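Local coordinates for thiaminase-I (Naegleria gruberi, PDB 4HCW), which belongs to a thiaminase family whose members share the two-lobed fold of periplasmic binding proteins, at residues L184-T196 with E345-L357. Sequence-based numbering, arbitrary orientation.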
loop_
_atom_site.group_PDB
_atom_site.type_symbol
_atom_site.label_atom_id
_atom_site.label_comp_id
_atom_site.label_asym_id
_atom_site.label_seq_id
_atom_site.Cartn_x
_atom_site.Cartn_y
_atom_site.Cartn_z
ATOM N N LEU A 184 -2.811 -19.867 8.977
ATOM C CA LEU A 184 -1.385 -19.575 9.045
ATOM C C LEU A 184 -0.600 -20.766 9.585
ATOM O O LEU A 184 -1.013 -21.391 10.563
ATOM C CB LEU A 184 -1.133 -18.352 9.931
ATOM C CG LEU A 184 -1.963 -17.099 9.644
ATOM C CD1 LEU A 184 -1.524 -15.954 10.546
ATOM C CD2 LEU A 184 -1.864 -16.703 8.181
ATOM N N PRO A 185 0.536 -21.084 8.942
ATOM C CA PRO A 185 1.446 -22.143 9.391
ATOM C C PRO A 185 1.902 -21.905 10.825
ATOM O O PRO A 185 2.440 -20.841 11.130
ATOM C CB PRO A 185 2.631 -22.010 8.431
ATOM C CG PRO A 185 2.044 -21.421 7.199
ATOM C CD PRO A 185 0.983 -20.473 7.678
ATOM N N GLN A 186 1.688 -22.888 11.692
ATOM C CA GLN A 186 1.944 -22.715 13.117
ATOM C C GLN A 186 3.269 -23.339 13.549
ATOM O O GLN A 186 3.901 -22.876 14.501
ATOM C CB GLN A 186 0.794 -23.311 13.933
ATOM C CG GLN A 186 0.612 -22.685 15.304
ATOM C CD GLN A 186 0.100 -21.261 15.227
ATOM O OE1 GLN A 186 -0.491 -20.854 14.226
ATOM N NE2 GLN A 186 0.328 -20.492 16.285
ATOM N N SER A 187 3.686 -24.389 12.849
ATOM C CA SER A 187 4.895 -25.117 13.215
ATOM C C SER A 187 5.905 -25.160 12.075
ATOM O O SER A 187 6.942 -24.500 12.123
ATOM C CB SER A 187 4.544 -26.542 13.646
ATOM O OG SER A 187 3.661 -26.539 14.753
ATOM N N GLY A 188 5.592 -25.948 11.053
ATOM C CA GLY A 188 6.481 -26.135 9.924
ATOM C C GLY A 188 5.957 -27.242 9.035
ATOM O O GLY A 188 6.197 -27.259 7.828
ATOM N N ASP A 189 5.232 -28.173 9.644
ATOM C CA ASP A 189 4.580 -29.249 8.910
ATOM C C ASP A 189 3.293 -28.743 8.264
ATOM O O ASP A 189 2.670 -29.440 7.463
ATOM C CB ASP A 189 4.284 -30.426 9.840
ATOM C CG ASP A 189 3.674 -29.989 11.159
ATOM O OD1 ASP A 189 4.439 -29.647 12.085
ATOM O OD2 ASP A 189 2.430 -29.991 11.271
ATOM N N GLN A 190 2.905 -27.523 8.624
ATOM C CA GLN A 190 1.720 -26.892 8.061
ATOM C C GLN A 190 2.107 -25.974 6.906
ATOM O O GLN A 190 1.247 -25.446 6.203
ATOM C CB GLN A 190 0.975 -26.097 9.135
ATOM C CG GLN A 190 0.618 -26.908 10.371
ATOM C CD GLN A 190 -0.095 -26.081 11.422
ATOM O OE1 GLN A 190 -0.662 -25.030 11.122
ATOM N NE2 GLN A 190 -0.065 -26.548 12.664
ATOM N N VAL A 191 3.411 -25.787 6.722
ATOM C CA VAL A 191 3.926 -24.973 5.628
ATOM C C VAL A 191 3.740 -25.691 4.294
ATOM O O VAL A 191 4.274 -26.780 4.089
ATOM C CB VAL A 191 5.422 -24.650 5.821
ATOM C CG1 VAL A 191 5.978 -23.939 4.595
ATOM C CG2 VAL A 191 5.630 -23.814 7.074
ATOM N N ASN A 192 2.977 -25.077 3.394
ATOM C CA ASN A 192 2.721 -25.656 2.081
ATOM C C ASN A 192 3.985 -25.661 1.227
ATOM O O ASN A 192 4.463 -24.609 0.803
ATOM C CB ASN A 192 1.601 -24.890 1.372
ATOM C CG ASN A 192 1.036 -25.644 0.180
ATOM O OD1 ASN A 192 1.765 -26.305 -0.561
ATOM N ND2 ASN A 192 -0.275 -25.546 -0.009
ATOM N N LYS A 193 4.517 -26.853 0.973
ATOM C CA LYS A 193 5.776 -26.999 0.249
ATOM C C LYS A 193 5.681 -26.571 -1.215
ATOM O O LYS A 193 6.678 -26.165 -1.812
ATOM C CB LYS A 193 6.293 -28.436 0.348
ATOM C CG LYS A 193 7.329 -28.647 1.442
ATOM C CD LYS A 193 6.781 -28.295 2.813
ATOM C CE LYS A 193 7.836 -28.459 3.892
ATOM N NZ LYS A 193 7.290 -28.160 5.244
ATOM N N ASP A 194 4.486 -26.666 -1.788
ATOM C CA ASP A 194 4.271 -26.241 -3.167
ATOM C C ASP A 194 4.363 -24.723 -3.279
ATOM O O ASP A 194 4.856 -24.190 -4.273
ATOM C CB ASP A 194 2.916 -26.729 -3.679
ATOM C CG ASP A 194 2.838 -28.241 -3.774
ATOM O OD1 ASP A 194 3.881 -28.876 -4.038
ATOM O OD2 ASP A 194 1.734 -28.794 -3.583
ATOM N N ILE A 195 3.885 -24.035 -2.248
ATOM C CA ILE A 195 3.926 -22.579 -2.207
ATOM C C ILE A 195 5.336 -22.096 -1.883
ATOM O O ILE A 195 5.807 -21.101 -2.437
ATOM C CB ILE A 195 2.934 -22.025 -1.166
ATOM C CG1 ILE A 195 1.523 -22.542 -1.455
ATOM C CG2 ILE A 195 2.954 -20.508 -1.155
ATOM C CD1 ILE A 195 1.034 -22.238 -2.857
ATOM N N THR A 196 6.009 -22.816 -0.990
ATOM C CA THR A 196 7.388 -22.505 -0.630
ATOM C C THR A 196 8.311 -22.717 -1.834
ATOM O O THR A 196 9.378 -22.106 -1.934
ATOM C CB THR A 196 7.850 -23.332 0.603
ATOM O OG1 THR A 196 8.242 -22.446 1.658
ATOM C CG2 THR A 196 9.012 -24.253 0.261
ATOM N N GLU A 345 0.551 -11.945 14.645
ATOM C CA GLU A 345 0.430 -13.187 13.890
ATOM C C GLU A 345 1.184 -13.123 12.564
ATOM O O GLU A 345 1.730 -14.127 12.107
ATOM C CB GLU A 345 -1.041 -13.543 13.654
ATOM C CG GLU A 345 -1.792 -13.984 14.904
ATOM C CD GLU A 345 -2.144 -12.827 15.823
ATOM O OE1 GLU A 345 -2.472 -13.082 17.001
ATOM O OE2 GLU A 345 -2.096 -11.666 15.367
ATOM N N VAL A 346 1.211 -11.943 11.950
ATOM C CA VAL A 346 1.930 -11.749 10.694
ATOM C C VAL A 346 3.429 -11.970 10.887
ATOM O O VAL A 346 4.075 -12.642 10.082
ATOM C CB VAL A 346 1.667 -10.346 10.095
ATOM C CG1 VAL A 346 2.646 -10.040 8.972
ATOM C CG2 VAL A 346 0.233 -10.241 9.596
ATOM N N LYS A 347 3.973 -11.412 11.964
ATOM C CA LYS A 347 5.387 -11.579 12.282
ATOM C C LYS A 347 5.707 -13.021 12.666
ATOM O O LYS A 347 6.756 -13.550 12.300
ATOM C CB LYS A 347 5.805 -10.632 13.409
ATOM C CG LYS A 347 5.752 -9.158 13.040
ATOM C CD LYS A 347 6.247 -8.288 14.183
ATOM C CE LYS A 347 6.222 -6.814 13.813
ATOM N NZ LYS A 347 6.716 -5.955 14.925
ATOM N N ASN A 348 4.798 -13.651 13.405
ATOM C CA ASN A 348 4.977 -15.039 13.819
ATOM C C ASN A 348 4.914 -16.002 12.643
ATOM O O ASN A 348 5.691 -16.953 12.565
ATOM C CB ASN A 348 3.938 -15.428 14.872
ATOM C CG ASN A 348 4.508 -15.436 16.277
ATOM O OD1 ASN A 348 5.649 -15.845 16.494
ATOM N ND2 ASN A 348 3.715 -14.983 17.241
ATOM N N CYS A 349 3.982 -15.751 11.731
ATOM C CA CYS A 349 3.842 -16.571 10.536
ATOM C C CYS A 349 5.083 -16.440 9.665
ATOM O O CYS A 349 5.563 -17.422 9.102
ATOM C CB CYS A 349 2.602 -16.159 9.744
ATOM S SG CYS A 349 2.362 -17.083 8.213
ATOM N N ALA A 350 5.600 -15.221 9.567
ATOM C CA ALA A 350 6.804 -14.958 8.792
ATOM C C ALA A 350 7.996 -15.701 9.380
ATOM O O ALA A 350 8.848 -16.207 8.650
ATOM C CB ALA A 350 7.083 -13.469 8.743
ATOM N N GLY A 351 8.048 -15.764 10.708
ATOM C CA GLY A 351 9.122 -16.450 11.399
ATOM C C GLY A 351 9.120 -17.944 11.138
ATOM O O GLY A 351 10.171 -18.581 11.112
ATOM N N VAL A 352 7.931 -18.503 10.945
ATOM C CA VAL A 352 7.791 -19.921 10.651
ATOM C C VAL A 352 8.215 -20.216 9.215
ATOM O O VAL A 352 8.902 -21.205 8.948
ATOM C CB VAL A 352 6.336 -20.394 10.865
ATOM C CG1 VAL A 352 6.153 -21.823 10.376
ATOM C CG2 VAL A 352 5.949 -20.271 12.330
ATOM N N LEU A 353 7.817 -19.340 8.298
ATOM C CA LEU A 353 8.051 -19.543 6.873
ATOM C C LEU A 353 9.516 -19.401 6.459
ATOM O O LEU A 353 9.994 -20.149 5.608
ATOM C CB LEU A 353 7.187 -18.582 6.054
ATOM C CG LEU A 353 5.672 -18.782 6.144
ATOM C CD1 LEU A 353 4.941 -17.610 5.513
ATOM C CD2 LEU A 353 5.262 -20.087 5.481
ATOM N N ARG A 354 10.218 -18.444 7.061
ATOM C CA ARG A 354 11.588 -18.106 6.655
ATOM C C ARG A 354 12.591 -19.264 6.505
ATOM O O ARG A 354 13.326 -19.304 5.518
ATOM C CB ARG A 354 12.173 -16.985 7.528
ATOM C CG ARG A 354 11.844 -15.589 7.024
ATOM C CD ARG A 354 12.821 -14.553 7.557
ATOM N NE ARG A 354 12.581 -14.233 8.959
ATOM C CZ ARG A 354 11.847 -13.206 9.375
ATOM N NH1 ARG A 354 11.279 -12.394 8.492
ATOM N NH2 ARG A 354 11.680 -12.989 10.671
ATOM N N PRO A 355 12.635 -20.202 7.472
ATOM C CA PRO A 355 13.568 -21.322 7.295
ATOM C C PRO A 355 13.271 -22.158 6.049
ATOM O O PRO A 355 14.178 -22.787 5.505
ATOM C CB PRO A 355 13.345 -22.162 8.555
ATOM C CG PRO A 355 12.867 -21.190 9.568
ATOM C CD PRO A 355 12.010 -20.224 8.808
ATOM N N PHE A 356 12.018 -22.151 5.605
ATOM C CA PHE A 356 11.614 -22.921 4.433
ATOM C C PHE A 356 11.743 -22.111 3.146
ATOM O O PHE A 356 11.167 -22.468 2.118
ATOM C CB PHE A 356 10.175 -23.417 4.594
ATOM C CG PHE A 356 9.965 -24.279 5.805
ATOM C CD1 PHE A 356 10.138 -25.651 5.733
ATOM C CD2 PHE A 356 9.602 -23.717 7.017
ATOM C CE1 PHE A 356 9.950 -26.447 6.846
ATOM C CE2 PHE A 356 9.413 -24.508 8.134
ATOM C CZ PHE A 356 9.586 -25.875 8.048
ATOM N N LEU A 357 12.501 -21.022 3.208
ATOM C CA LEU A 357 12.683 -20.151 2.052
ATOM C C LEU A 357 14.160 -19.999 1.704
ATOM O O LEU A 357 14.865 -20.987 1.501
ATOM C CB LEU A 357 12.060 -18.779 2.315
ATOM C CG LEU A 357 10.594 -18.781 2.753
ATOM C CD1 LEU A 357 10.103 -17.365 3.006
ATOM C CD2 LEU A 357 9.721 -19.482 1.726
#
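Val191 lays its CB over one face of the Phe356 ring and sets one methyl on each of two helix residues: CG2 meets Val352 CG1 at 3.9 Å, while CG1 reaches Leu353 CD2. Gly188 CA approaches the same ring obliquely, 3.6 Å from Phe356 CZ. Lys193, its chain bent at chi2 (59°), brings NZ obliquely to the ring from the same side, farther round the rim, 3.5 Å from Phe356 CE1. Val352 O and Leu353 O lie in the ring plane at its edge.

Further back along the helix, Pro185 presents three ring atoms to three residues: CD to Cys349 SG (3.7 Å), CB to Val352 CG1, and CG to Leu353 CD2 (3.9 Å). With CG1 held anti to the backbone N (chi1 172°), Val352 spreads its methyls so that CG1 touches Pro185 and Val191 and CG2 faces Pro185 O. Leu184 ends this apolar row, its CD1 packing on Glu345 CB where the two side chains cross at about a right angle; the same side chain also touches Phe162 and Gln166 of helix 158-169.

At the far end, one hydrogen bond crosses: Thr196 OG1 donates to Phe356 O (3.0 Å), coming from 49° above the carbonyl plane. Behind it, Asn192, the N-cap residue of helix 193-203, accepts from Asp194 N through OD1 at 3.0 Å, and its O takes Thr196 N in the first turn; Tyr165 OH bonds Asn192 N.

The loop after strand 176-179, which pairs in parallel with strand 335-338, thus packs lengthwise along the C-terminal helix 343-353, at the outside of the two-lobed, binding-protein-like fold.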